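PDB 3OZQ: Serpin48 from Tenebrio molitor, which inhibits the serine protease SPE of the insect innate immune system with high specificity, acting as a serpin. Local coordinates for residues Ile97-Asn102 with Ser121-Phe126; Leu160-Leu165 with Asp307-Asn312; Phe209-Cys214 with Thr260-Asn265; Asp218-Glu223 with Leu236-Glu241. All coordinates share one frame; numbering follows the deposited sequence.

Interaction 1. Residues Ile97-Asn102 with Ser121-Phe126; sequences IYVKTN and SENVDF
The carbonyl oxygen of I97 is gripped twice by the neighbouring strand, by E122 N at 3.1 Å and by S121 OG at 2.8 Å. The two donors approach from opposite faces of the carbonyl plane, and the hydroxyl gets there because S121 OG swings anti to its backbone N (chi1 -176°). V99 is tied in through both backbone polar atoms: V99 N gives a 2.8 Å bond to E122 O, and V99 O accepts one from V124 N at 2.9 Å. This pattern and the pairing of I97, Y98 and V99 with S121, E122 and N123 define two parallel strands, joined through helix 107-115, at the edge of serpin sheet A. The tight part lies on and beyond the Y98 face. V124 CG1 packs 3.7 Å from Y98 CB and sits over one face of the F126 ring, near its rim. That ring turns its edge to the backbone, with F126 CE2 3.4 Å from K100 N and Y98 O lying in the ring plane. The Y98 ring is backed by L135, M136 and W139 of helix 129-143. Toward its hydroxyl the packing gives way to water: one molecule bridges Y98 OH and E122 OE1, the latter 2.7 Å from the water. Here E122 runs alongside the tyrosine, carboxylate and ring planes 75° apart, while its OE2 forms a salt bridge with K96.

Interaction 2. Residues Leu160-Leu165 with Asp307-Asn312; sequences LTRVVL and DLVISN
V309 CG2 sits centrally over one face of the R162 guanidinium, 3.3 Å from CZ, while L160 CD2 covers the opposite face, farther off and toward the rim. The arginine chain bends at chi2 and chi3, letting R162 NE bond back to L160 O at 2.8 Å and fixing the plane that V309 covers. One water joins R162 NH2, L160 O and S311 OG. The L308 and R162 side chains pass in opposite directions, L308 CD2 3.8 Å from R162 CB, and L308 crosses V163 at about a right angle. The contact lies where parallel strands 163-174 and 310-321 of serpin sheet A begin, the pair that parts to admit the reactive loop when an inhibitory serpin is cleaved. The short strand axes are 55° apart, and the S311 side chain takes up pairing: with OG anti to its carbonyl carbon (chi1 -55°), it accepts a hydrogen bond from R162 N at 2.8 Å (165°). S311 N reaches V163 O at 2.7 Å within the carbonyl plane, and a weak bond from N312 N shares that acceptor. L165 N bonds N312 O at 3.0 Å. A water donates to N312 OD1 and accepts from T161 OG1, which itself takes a bond from N158 N.

Interaction 3. Residues Phe209-Cys214 with Thr260-Asn265; sequences FNYYEC and TKQLVN
F209 and Q262 form an antiparallel hydrogen-bonded pair, with F209 N 3.3 Å from Q262 O and Q262 N 3.1 Å from F209 O. N210 and K261 follow as a non-hydrogen-bonded pair, and then Y211 N bonds T260 O at 2.9 Å, backed by a weak return bond. The axes of the two short segments are 96° apart, consistent with pairing that ends after three residue pairs; the Q262 and Y211 amides meet their acceptors from above the carbonyl planes. On the F209 face, V264 crosses the phenylalanine at about a right angle and brings CG1 to 3.9 Å from F209 CD1. With CG anti to the backbone N (chi1 175°), the Y211 ring brings CD2 to 3.4 Å from Q262 NE2, ring and amide planes 86° apart. Each end has its own anchor: Y211 OH donates to the anti lone pair of E213 OE1, and Q262 OE1 accepts from K348 NZ. The arrangement is the serpin junction at which strand 260-265 of sheet C pairs steeply with the first strand of sheet B.

Interaction 4. Residues Asp218-Glu223 with Leu236-Glu241; sequences DAKLLE and LSNQIE
N238 lays its amide obliquely across the carboxylate of D218, the two planes 60° apart. N238 ND2 donates to D218 OD1 over 2.6 Å; the oxygen lies in the amide plane, whereas the donor comes from above the carboxylate plane. The same residue is pinned through its backbone, N238 N to D218 O at 2.9 Å, so side chain and main chain clasp the aspartate together. N238 OD1 faces the other way, against the aliphatic stem of K220 at 3.6 Å from CG, the two side chains crossing at about a right angle. The extended lysine runs on to bond Q349 O through NZ. Next to this clasp the open end of the hairpin of strands 219-225 and 231-237 is paired by two bonds: K220 N reaches L236 O at 2.7 Å, and L236 N meets K220 O at 2.8 Å with a C=O...N angle of 172°. A219 pairs with S237, its CB only 3.2 Å from L236 O. D218 and A219 together face C214 as a G1 beta bulge, D218 having positive phi (48°). Because ND2 also donates to a water held by A219 O, both amide hydrogens are used; the short bond to an anionic carboxylate is probably charge-assisted and would fasten the exposed end of the hairpin.

In the fold
The four contacts form two pairs at opposite sides of the chain's centre. Interactions 1 and 2, with centres about 9 Å apart, are consecutive in sheet A: Y98 N to V164 O and K100 N to R162 O probably bond strand 90-100 to 163-174. Interactions 3 and 4, about 12 Å apart, are joined likewise in sheet B through Y212 O to L221 N and N210 O to E223 N. Between interactions 1 and 3 the centres lie about 50 Å apart. In sequence, interaction 4 nests inside 3, and both inside 2. As in other serpins, strand 310-321 probably leads into the reactive loop, part of which (337-345) is not modelled; strand 348-351, after that loop, touches interactions 3 and 4.

Interaction 1. Residues Ile97-Asn102 with Ser121-Phe126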
loop_
_atom_site.group_PDB
_atom_site.type_symbol
_atom_site.label_atom_id
_atom_site.label_comp_id
_atom_site.label_asym_id
_atom_site.label_seq_id
_atom_site.Cartn_x
_atom_site.Cartn_y
_atom_site.Cartn_z
ATOM N N ILE A 97 4.188 12.275 11.548
ATOM C CA ILE A 97 4.709 13.469 10.922
ATOM C C ILE A 97 5.660 14.088 11.916
ATOM O O ILE A 97 5.226 14.642 12.919
ATOM C CB ILE A 97 3.583 14.450 10.555
ATOM C CG1 ILE A 97 2.678 13.824 9.480
ATOM C CG2 ILE A 97 4.156 15.765 10.052
ATOM C CD1 ILE A 97 1.737 14.826 8.819
ATOM N N TYR A 98 6.956 13.935 11.669
ATOM C CA TYR A 98 7.976 14.533 12.532
ATOM C C TYR A 98 8.315 15.930 12.040
ATOM O O TYR A 98 8.533 16.118 10.843
ATOM C CB TYR A 98 9.242 13.688 12.537
ATOM C CG TYR A 98 9.139 12.424 13.342
ATOM C CD1 TYR A 98 9.435 12.415 14.699
ATOM C CD2 TYR A 98 8.738 11.233 12.746
ATOM C CE1 TYR A 98 9.345 11.254 15.433
ATOM C CE2 TYR A 98 8.650 10.069 13.468
ATOM C CZ TYR A 98 8.955 10.078 14.810
ATOM O OH TYR A 98 8.856 8.912 15.526
ATOM N N VAL A 99 8.387 16.887 12.974
ATOM C CA VAL A 99 8.580 18.298 12.649
ATOM C C VAL A 99 9.799 18.950 13.350
ATOM O O VAL A 99 10.086 18.677 14.514
ATOM C CB VAL A 99 7.288 19.104 12.950
ATOM C CG1 VAL A 99 7.463 20.551 12.574
ATOM C CG2 VAL A 99 6.089 18.483 12.194
ATOM N N LYS A 100 10.508 19.792 12.609
ATOM C CA LYS A 100 11.726 20.473 13.065
ATOM C C LYS A 100 11.506 21.086 14.455
ATOM O O LYS A 100 10.498 21.759 14.656
ATOM C CB LYS A 100 12.051 21.562 12.038
ATOM C CG LYS A 100 13.363 22.310 12.191
ATOM C CD LYS A 100 13.514 23.283 11.025
ATOM C CE LYS A 100 14.595 24.347 11.278
ATOM N NZ LYS A 100 15.988 23.804 11.184
ATOM N N THR A 101 12.422 20.852 15.405
ATOM C CA THR A 101 12.173 21.262 16.804
ATOM C C THR A 101 11.852 22.745 16.939
ATOM O O THR A 101 11.083 23.142 17.813
ATOM C CB THR A 101 13.299 20.875 17.842
ATOM O OG1 THR A 101 14.596 20.875 17.230
ATOM C CG2 THR A 101 13.036 19.505 18.453
ATOM N N ASN A 102 12.423 23.558 16.060
ATOM C CA ASN A 102 12.278 24.996 16.181
ATOM C C ASN A 102 10.821 25.403 16.202
ATOM O O ASN A 102 10.469 26.416 16.804
ATOM C CB ASN A 102 13.011 25.705 15.042
ATOM C CG ASN A 102 14.432 25.217 14.885
ATOM O OD1 ASN A 102 14.668 24.086 14.432
ATOM N ND2 ASN A 102 15.392 26.057 15.269
ATOM N N SER A 121 1.916 13.183 15.420
ATOM C CA SER A 121 2.893 14.185 15.026
ATOM C C SER A 121 3.721 14.594 16.235
ATOM O O SER A 121 3.232 14.597 17.366
ATOM C CB SER A 121 2.210 15.386 14.381
ATOM O OG SER A 121 3.160 16.332 13.918
ATOM N N GLU A 122 4.982 14.920 15.986
ATOM C CA GLU A 122 5.962 15.056 17.054
ATOM C C GLU A 122 7.134 15.901 16.571
ATOM O O GLU A 122 7.497 15.849 15.390
ATOM C CB GLU A 122 6.416 13.656 17.484
ATOM C CG GLU A 122 7.559 13.590 18.472
ATOM C CD GLU A 122 7.678 12.215 19.114
ATOM O OE1 GLU A 122 8.823 11.728 19.315
ATOM O OE2 GLU A 122 6.619 11.622 19.430
ATOM N N ASN A 123 7.693 16.716 17.473
ATOM C CA ASN A 123 8.891 17.500 17.177
ATOM C C ASN A 123 10.129 16.658 17.346
ATOM O O ASN A 123 10.195 15.817 18.242
ATOM C CB ASN A 123 9.008 18.739 18.089
ATOM C CG ASN A 123 8.205 19.914 17.581
ATOM O OD1 ASN A 123 8.549 20.523 16.572
ATOM N ND2 ASN A 123 7.124 20.238 18.279
ATOM N N VAL A 124 11.123 16.891 16.496
ATOM C CA VAL A 124 12.367 16.144 16.576
ATOM C C VAL A 124 13.474 17.030 16.050
ATOM O O VAL A 124 13.257 17.821 15.133
ATOM C CB VAL A 124 12.311 14.808 15.758
ATOM C CG1 VAL A 124 12.134 15.086 14.271
ATOM C CG2 VAL A 124 13.562 13.973 15.993
ATOM N N ASP A 125 14.655 16.912 16.648
ATOM C CA ASP A 125 15.813 17.659 16.185
ATOM C C ASP A 125 16.517 16.918 15.061
ATOM O O ASP A 125 17.166 15.901 15.298
ATOM C CB ASP A 125 16.802 17.888 17.327
ATOM C CG ASP A 125 17.910 18.861 16.948
ATOM O OD1 ASP A 125 18.026 19.196 15.749
ATOM O OD2 ASP A 125 18.667 19.290 17.846
ATOM N N PHE A 126 16.405 17.436 13.841
ATOM C CA PHE A 126 17.060 16.805 12.695
ATOM C C PHE A 126 18.552 17.168 12.605
ATOM O O PHE A 126 19.274 16.633 11.762
ATOM C CB PHE A 126 16.350 17.161 11.382
ATOM C CG PHE A 126 14.891 16.735 11.322
ATOM C CD1 PHE A 126 14.540 15.412 11.101
ATOM C CD2 PHE A 126 13.883 17.669 11.453
ATOM C CE1 PHE A 126 13.201 15.029 11.035
ATOM C CE2 PHE A 126 12.543 17.294 11.383
ATOM C CZ PHE A 126 12.205 15.987 11.173
HETATM O O HOH W 1 8.985 9.146 18.616
#

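Interaction 2. Residues Leu160-Leu165 with Asp307-Asn312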
loop_
_atom_site.group_PDB
_atom_site.type_symbol
_atom_site.label_atom_id
_atom_site.label_comp_id
_atom_site.label_asym_id
_atom_site.label_seq_id
_atom_site.Cartn_x
_atom_site.Cartn_y
_atom_site.Cartn_z
ATOM N N LEU A 160 18.396 21.255 6.126
ATOM C CA LEU A 160 17.095 21.774 5.705
ATOM C C LEU A 160 15.886 20.862 5.980
ATOM O O LEU A 160 14.777 21.178 5.569
ATOM C CB LEU A 160 17.118 22.139 4.223
ATOM C CG LEU A 160 17.639 23.530 3.865
ATOM C CD1 LEU A 160 17.364 23.783 2.393
ATOM C CD2 LEU A 160 16.991 24.594 4.731
ATOM N N THR A 161 16.081 19.741 6.663
ATOM C CA THR A 161 14.946 18.865 6.936
ATOM C C THR A 161 13.978 19.605 7.850
ATOM O O THR A 161 14.370 20.060 8.927
ATOM C CB THR A 161 15.369 17.515 7.555
ATOM O OG1 THR A 161 16.296 16.866 6.685
ATOM C CG2 THR A 161 14.148 16.604 7.736
ATOM N N ARG A 162 12.731 19.747 7.390
ATOM C CA ARG A 162 11.697 20.526 8.082
ATOM C C ARG A 162 10.487 19.688 8.497
ATOM O O ARG A 162 10.071 19.724 9.647
ATOM C CB ARG A 162 11.237 21.700 7.209
ATOM C CG ARG A 162 12.058 22.996 7.430
ATOM C CD ARG A 162 12.160 23.850 6.159
ATOM N NE ARG A 162 12.835 23.146 5.056
ATOM C CZ ARG A 162 12.930 23.622 3.816
ATOM N NH1 ARG A 162 12.402 24.798 3.517
ATOM N NH2 ARG A 162 13.551 22.932 2.876
ATOM N N VAL A 163 9.912 18.952 7.549
ATOM C CA VAL A 163 8.861 17.981 7.880
ATOM C C VAL A 163 9.084 16.651 7.181
ATOM O O VAL A 163 9.310 16.600 5.959
ATOM C CB VAL A 163 7.451 18.484 7.509
ATOM C CG1 VAL A 163 6.405 17.387 7.775
ATOM C CG2 VAL A 163 7.114 19.752 8.283
ATOM N N VAL A 164 9.008 15.572 7.957
ATOM C CA VAL A 164 9.157 14.239 7.414
ATOM C C VAL A 164 7.896 13.438 7.699
ATOM O O VAL A 164 7.466 13.346 8.851
ATOM C CB VAL A 164 10.372 13.515 8.024
ATOM C CG1 VAL A 164 10.440 12.072 7.524
ATOM C CG2 VAL A 164 11.648 14.276 7.684
ATOM N N LEU A 165 7.308 12.888 6.638
ATOM C CA LEU A 165 6.194 11.932 6.740
ATOM C C LEU A 165 6.733 10.517 6.742
ATOM O O LEU A 165 7.402 10.101 5.801
ATOM C CB LEU A 165 5.231 12.055 5.555
ATOM C CG LEU A 165 4.566 13.365 5.122
ATOM C CD1 LEU A 165 3.101 13.153 4.785
ATOM C CD2 LEU A 165 4.758 14.521 6.093
ATOM N N ASP A 307 7.941 28.670 6.762
ATOM C CA ASP A 307 8.788 28.055 7.781
ATOM C C ASP A 307 9.017 26.561 7.516
ATOM O O ASP A 307 10.132 26.050 7.632
ATOM C CB ASP A 307 8.137 28.213 9.160
ATOM C CG ASP A 307 8.357 29.610 9.768
ATOM O OD1 ASP A 307 7.869 29.845 10.894
ATOM O OD2 ASP A 307 9.020 30.459 9.125
ATOM N N LEU A 308 7.946 25.848 7.192
ATOM C CA LEU A 308 8.057 24.407 7.001
ATOM C C LEU A 308 7.704 24.037 5.573
ATOM O O LEU A 308 6.924 24.723 4.922
ATOM C CB LEU A 308 7.159 23.675 7.990
ATOM C CG LEU A 308 7.507 23.858 9.467
ATOM C CD1 LEU A 308 6.500 23.137 10.347
ATOM C CD2 LEU A 308 8.925 23.383 9.769
ATOM N N VAL A 309 8.334 22.983 5.074
ATOM C CA VAL A 309 7.950 22.370 3.813
ATOM C C VAL A 309 7.974 20.878 4.087
ATOM O O VAL A 309 8.556 20.444 5.084
ATOM C CB VAL A 309 8.932 22.691 2.675
ATOM C CG1 VAL A 309 9.191 24.207 2.588
ATOM C CG2 VAL A 309 10.241 21.930 2.875
ATOM N N ILE A 310 7.336 20.085 3.230
ATOM C CA ILE A 310 7.458 18.650 3.373
ATOM C C ILE A 310 8.789 18.246 2.767
ATOM O O ILE A 310 8.990 18.357 1.559
ATOM C CB ILE A 310 6.329 17.870 2.662
ATOM C CG1 ILE A 310 4.960 18.200 3.269
ATOM C CG2 ILE A 310 6.589 16.385 2.766
ATOM C CD1 ILE A 310 3.807 17.350 2.652
ATOM N N SER A 311 9.691 17.760 3.605
ATOM C CA SER A 311 11.043 17.449 3.155
ATOM C C SER A 311 11.150 16.035 2.580
ATOM O O SER A 311 11.833 15.809 1.584
ATOM C CB SER A 311 12.029 17.622 4.307
ATOM O OG SER A 311 11.939 18.917 4.859
ATOM N N ASN A 312 10.503 15.080 3.234
ATOM C CA ASN A 312 10.530 13.700 2.756
ATOM C C ASN A 312 9.213 12.997 3.034
ATOM O O ASN A 312 8.520 13.343 3.986
ATOM C CB ASN A 312 11.676 12.917 3.402
ATOM C CG ASN A 312 12.994 13.662 3.337
ATOM O OD1 ASN A 312 13.193 14.632 4.052
ATOM N ND2 ASN A 312 13.884 13.228 2.459
HETATM O O HOH W 2 13.755 20.183 2.983
HETATM O O HOH W 3 15.497 15.854 4.430
#

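Interaction 3. Residues Phe209-Cys214 with Thr260-Asn265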
loop_
_atom_site.group_PDB
_atom_site.type_symbol
_atom_site.label_atom_id
_atom_site.label_comp_id
_atom_site.label_asym_id
_atom_site.label_seq_id
_atom_site.Cartn_x
_atom_site.Cartn_y
_atom_site.Cartn_z
ATOM N N PHE A 209 -13.783 -19.997 -6.809
ATOM C CA PHE A 209 -13.254 -18.666 -6.528
ATOM C C PHE A 209 -13.695 -17.723 -7.621
ATOM O O PHE A 209 -13.893 -18.139 -8.759
ATOM C CB PHE A 209 -11.720 -18.695 -6.493
ATOM C CG PHE A 209 -11.151 -19.419 -5.310
ATOM C CD1 PHE A 209 -10.038 -20.239 -5.450
ATOM C CD2 PHE A 209 -11.712 -19.268 -4.049
ATOM C CE1 PHE A 209 -9.502 -20.906 -4.355
ATOM C CE2 PHE A 209 -11.183 -19.926 -2.953
ATOM C CZ PHE A 209 -10.078 -20.745 -3.102
ATOM N N ASN A 210 -13.835 -16.445 -7.278
ATOM C CA ASN A 210 -14.107 -15.434 -8.276
ATOM C C ASN A 210 -13.032 -15.426 -9.347
ATOM O O ASN A 210 -11.836 -15.388 -9.057
ATOM C CB ASN A 210 -14.266 -14.062 -7.621
ATOM C CG ASN A 210 -15.622 -13.897 -6.975
ATOM O OD1 ASN A 210 -16.648 -14.144 -7.605
ATOM N ND2 ASN A 210 -15.638 -13.510 -5.709
ATOM N N TYR A 211 -13.478 -15.461 -10.590
ATOM C CA TYR A 211 -12.602 -15.709 -11.717
ATOM C C TYR A 211 -13.083 -14.880 -12.889
ATOM O O TYR A 211 -14.283 -14.646 -13.040
ATOM C CB TYR A 211 -12.650 -17.204 -12.058
ATOM C CG TYR A 211 -11.885 -17.605 -13.296
ATOM C CD1 TYR A 211 -10.594 -18.111 -13.202
ATOM C CD2 TYR A 211 -12.456 -17.493 -14.559
ATOM C CE1 TYR A 211 -9.888 -18.492 -14.335
ATOM C CE2 TYR A 211 -11.756 -17.869 -15.699
ATOM C CZ TYR A 211 -10.475 -18.370 -15.578
ATOM O OH TYR A 211 -9.772 -18.746 -16.702
ATOM N N TYR A 212 -12.158 -14.431 -13.723
ATOM C CA TYR A 212 -12.537 -13.631 -14.879
ATOM C C TYR A 212 -11.504 -13.701 -15.989
ATOM O O TYR A 212 -10.302 -13.660 -15.739
ATOM C CB TYR A 212 -12.761 -12.171 -14.473
ATOM C CG TYR A 212 -13.399 -11.339 -15.558
ATOM C CD1 TYR A 212 -12.669 -10.384 -16.255
ATOM C CD2 TYR A 212 -14.735 -11.518 -15.893
ATOM C CE1 TYR A 212 -13.254 -9.630 -17.257
ATOM C CE2 TYR A 212 -15.329 -10.768 -16.890
ATOM C CZ TYR A 212 -14.585 -9.830 -17.571
ATOM O OH TYR A 212 -15.187 -9.086 -18.561
ATOM N N GLU A 213 -11.976 -13.798 -17.224
ATOM C CA GLU A 213 -11.077 -13.763 -18.363
ATOM C C GLU A 213 -11.252 -12.440 -19.086
ATOM O O GLU A 213 -12.264 -12.223 -19.757
ATOM C CB GLU A 213 -11.341 -14.948 -19.303
ATOM C CG GLU A 213 -10.951 -16.310 -18.716
ATOM C CD GLU A 213 -11.457 -17.487 -19.552
ATOM O OE1 GLU A 213 -11.367 -18.644 -19.076
ATOM O OE2 GLU A 213 -11.950 -17.248 -20.679
ATOM N N CYS A 214 -10.277 -11.546 -18.923
ATOM C CA CYS A 214 -10.318 -10.244 -19.580
ATOM C C CYS A 214 -9.724 -10.348 -20.971
ATOM O O CYS A 214 -8.525 -10.574 -21.130
ATOM C CB CYS A 214 -9.576 -9.173 -18.764
ATOM S SG CYS A 214 -9.876 -7.465 -19.351
ATOM N N THR A 260 -17.106 -13.875 -11.432
ATOM C CA THR A 260 -18.069 -14.874 -10.985
ATOM C C THR A 260 -17.342 -16.097 -10.452
ATOM O O THR A 260 -16.209 -16.369 -10.842
ATOM C CB THR A 260 -19.004 -15.310 -12.123
ATOM O OG1 THR A 260 -18.220 -15.694 -13.265
ATOM C CG2 THR A 260 -19.935 -14.172 -12.511
ATOM N N LYS A 261 -17.994 -16.832 -9.559
ATOM C CA LYS A 261 -17.379 -18.011 -8.974
ATOM C C LYS A 261 -17.308 -19.174 -9.964
ATOM O O LYS A 261 -18.328 -19.731 -10.370
ATOM C CB LYS A 261 -18.130 -18.429 -7.711
ATOM C CG LYS A 261 -18.077 -17.395 -6.606
ATOM C CD LYS A 261 -17.901 -18.063 -5.249
ATOM C CE LYS A 261 -17.641 -17.040 -4.154
ATOM N NZ LYS A 261 -17.452 -17.688 -2.820
ATOM N N GLN A 262 -16.096 -19.540 -10.356
ATOM C CA GLN A 262 -15.906 -20.690 -11.228
ATOM C C GLN A 262 -15.023 -21.719 -10.554
ATOM O O GLN A 262 -14.186 -21.382 -9.724
ATOM C CB GLN A 262 -15.305 -20.272 -12.569
ATOM C CG GLN A 262 -16.153 -19.260 -13.334
ATOM C CD GLN A 262 -16.038 -19.419 -14.840
ATOM O OE1 GLN A 262 -16.302 -20.490 -15.381
ATOM N NE2 GLN A 262 -15.640 -18.350 -15.526
ATOM N N LEU A 263 -15.215 -22.982 -10.916
ATOM C CA LEU A 263 -14.423 -24.063 -10.364
ATOM C C LEU A 263 -13.014 -23.980 -10.929
ATOM O O LEU A 263 -12.822 -23.933 -12.140
ATOM C CB LEU A 263 -15.046 -25.403 -10.741
ATOM C CG LEU A 263 -14.345 -26.597 -10.117
ATOM C CD1 LEU A 263 -14.452 -26.517 -8.601
ATOM C CD2 LEU A 263 -14.960 -27.892 -10.650
ATOM N N VAL A 264 -12.020 -23.969 -10.057
ATOM C CA VAL A 264 -10.679 -23.648 -10.507
ATOM C C VAL A 264 -9.647 -24.367 -9.675
ATOM O O VAL A 264 -9.890 -24.684 -8.512
ATOM C CB VAL A 264 -10.440 -22.096 -10.440
ATOM C CG1 VAL A 264 -10.695 -21.574 -9.041
ATOM C CG2 VAL A 264 -9.046 -21.731 -10.917
ATOM N N ASN A 265 -8.500 -24.647 -10.284
ATOM C CA ASN A 265 -7.335 -25.107 -9.551
ATOM C C ASN A 265 -6.329 -23.969 -9.521
ATOM O O ASN A 265 -6.160 -23.264 -10.510
ATOM C CB ASN A 265 -6.699 -26.328 -10.219
ATOM C CG ASN A 265 -7.529 -27.593 -10.055
ATOM O OD1 ASN A 265 -8.357 -27.703 -9.152
ATOM N ND2 ASN A 265 -7.300 -28.557 -10.930
#

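Interaction 4. Residues Asp218-Glu223 with Leu236-Glu241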
loop_
_atom_site.group_PDB
_atom_site.type_symbol
_atom_site.label_atom_id
_atom_site.label_comp_id
_atom_site.label_asym_id
_atom_site.label_seq_id
_atom_site.Cartn_x
_atom_site.Cartn_y
_atom_site.Cartn_z
ATOM N N ASP A 218 -5.957 -9.704 -22.435
ATOM C CA ASP A 218 -5.379 -11.028 -22.642
ATOM C C ASP A 218 -4.758 -11.527 -21.343
ATOM O O ASP A 218 -3.578 -11.876 -21.285
ATOM C CB ASP A 218 -4.352 -11.038 -23.780
ATOM C CG ASP A 218 -3.970 -12.461 -24.212
ATOM O OD1 ASP A 218 -4.746 -13.400 -23.928
ATOM O OD2 ASP A 218 -2.893 -12.645 -24.826
ATOM N N ALA A 219 -5.574 -11.559 -20.301
ATOM C CA ALA A 219 -5.118 -12.019 -19.005
ATOM C C ALA A 219 -6.272 -12.685 -18.277
ATOM O O ALA A 219 -7.421 -12.603 -18.700
ATOM C CB ALA A 219 -4.576 -10.849 -18.192
ATOM N N LYS A 220 -5.951 -13.358 -17.185
ATOM C CA LYS A 220 -6.956 -13.940 -16.315
ATOM C C LYS A 220 -6.804 -13.276 -14.959
ATOM O O LYS A 220 -5.703 -12.882 -14.587
ATOM C CB LYS A 220 -6.721 -15.439 -16.155
ATOM C CG LYS A 220 -6.976 -16.289 -17.388
ATOM C CD LYS A 220 -6.837 -17.763 -17.014
ATOM C CE LYS A 220 -6.987 -18.700 -18.219
ATOM N NZ LYS A 220 -6.278 -20.004 -17.991
ATOM N N LEU A 221 -7.907 -13.176 -14.223
ATOM C CA LEU A 221 -7.907 -12.582 -12.897
ATOM C C LEU A 221 -8.559 -13.545 -11.940
ATOM O O LEU A 221 -9.585 -14.146 -12.254
ATOM C CB LEU A 221 -8.694 -11.267 -12.867
ATOM C CG LEU A 221 -8.248 -10.142 -13.794
ATOM C CD1 LEU A 221 -8.969 -10.243 -15.118
ATOM C CD2 LEU A 221 -8.530 -8.806 -13.131
ATOM N N LEU A 222 -7.956 -13.691 -10.772
ATOM C CA LEU A 222 -8.461 -14.591 -9.757
ATOM C C LEU A 222 -8.481 -13.868 -8.434
ATOM O O LEU A 222 -7.487 -13.279 -8.038
ATOM C CB LEU A 222 -7.551 -15.803 -9.626
ATOM C CG LEU A 222 -7.867 -16.699 -8.430
ATOM C CD1 LEU A 222 -9.156 -17.440 -8.661
ATOM C CD2 LEU A 222 -6.734 -17.683 -8.185
ATOM N N GLU A 223 -9.598 -13.932 -7.729
ATOM C CA GLU A 223 -9.663 -13.288 -6.430
ATOM C C GLU A 223 -9.722 -14.328 -5.314
ATOM O O GLU A 223 -10.673 -15.102 -5.201
ATOM C CB GLU A 223 -10.835 -12.292 -6.409
ATOM C CG GLU A 223 -11.339 -11.916 -5.061
ATOM C CD GLU A 223 -12.553 -10.989 -5.136
ATOM O OE1 GLU A 223 -12.770 -10.347 -6.191
ATOM O OE2 GLU A 223 -13.283 -10.900 -4.128
ATOM N N LEU A 236 -3.059 -12.193 -14.011
ATOM C CA LEU A 236 -2.125 -13.092 -14.668
ATOM C C LEU A 236 -2.241 -13.003 -16.184
ATOM O O LEU A 236 -3.258 -13.375 -16.747
ATOM C CB LEU A 236 -2.432 -14.515 -14.223
ATOM C CG LEU A 236 -1.517 -15.615 -14.737
ATOM C CD1 LEU A 236 -0.088 -15.372 -14.250
ATOM C CD2 LEU A 236 -2.034 -16.979 -14.287
ATOM N N SER A 237 -1.204 -12.501 -16.848
ATOM C CA SER A 237 -1.244 -12.429 -18.302
ATOM C C SER A 237 -1.260 -13.830 -18.910
ATOM O O SER A 237 -0.648 -14.765 -18.376
ATOM C CB SER A 237 -0.084 -11.607 -18.855
ATOM O OG SER A 237 1.169 -12.210 -18.578
ATOM N N ASN A 238 -1.976 -13.973 -20.022
ATOM C CA ASN A 238 -2.075 -15.265 -20.700
ATOM C C ASN A 238 -0.737 -15.718 -21.266
ATOM O O ASN A 238 -0.458 -16.910 -21.339
ATOM C CB ASN A 238 -3.158 -15.241 -21.785
ATOM C CG ASN A 238 -4.558 -15.390 -21.212
ATOM O OD1 ASN A 238 -4.764 -16.111 -20.230
ATOM N ND2 ASN A 238 -5.529 -14.705 -21.818
ATOM N N GLN A 239 0.098 -14.762 -21.648
ATOM C CA GLN A 239 1.429 -15.080 -22.142
ATOM C C GLN A 239 2.516 -14.908 -21.073
ATOM O O GLN A 239 2.438 -14.019 -20.222
ATOM C CB GLN A 239 1.739 -14.251 -23.390
ATOM C CG GLN A 239 0.995 -14.741 -24.632
ATOM C CD GLN A 239 1.196 -16.234 -24.869
ATOM O OE1 GLN A 239 2.298 -16.762 -24.687
ATOM N NE2 GLN A 239 0.126 -16.922 -25.250
ATOM N N ILE A 240 3.523 -15.772 -21.125
ATOM C CA ILE A 240 4.599 -15.777 -20.137
ATOM C C ILE A 240 5.183 -14.390 -19.869
ATOM O O ILE A 240 5.417 -14.027 -18.716
ATOM C CB ILE A 240 5.745 -16.733 -20.552
ATOM C CG1 ILE A 240 5.234 -18.170 -20.692
ATOM C CG2 ILE A 240 6.892 -16.674 -19.546
ATOM C CD1 ILE A 240 4.969 -18.865 -19.370
ATOM N N GLU A 241 5.421 -13.623 -20.929
ATOM C CA GLU A 241 6.125 -12.348 -20.808
ATOM C C GLU A 241 5.186 -11.157 -20.943
ATOM O O GLU A 241 5.618 -10.070 -21.325
ATOM C CB GLU A 241 7.231 -12.235 -21.866
ATOM C CG GLU A 241 8.320 -13.300 -21.792
ATOM C CD GLU A 241 9.376 -13.128 -22.882
ATOM O OE1 GLU A 241 9.057 -12.505 -23.923
ATOM O OE2 GLU A 241 10.522 -13.607 -22.698
HETATM O O HOH W 4 -8.055 -15.089 -20.718
#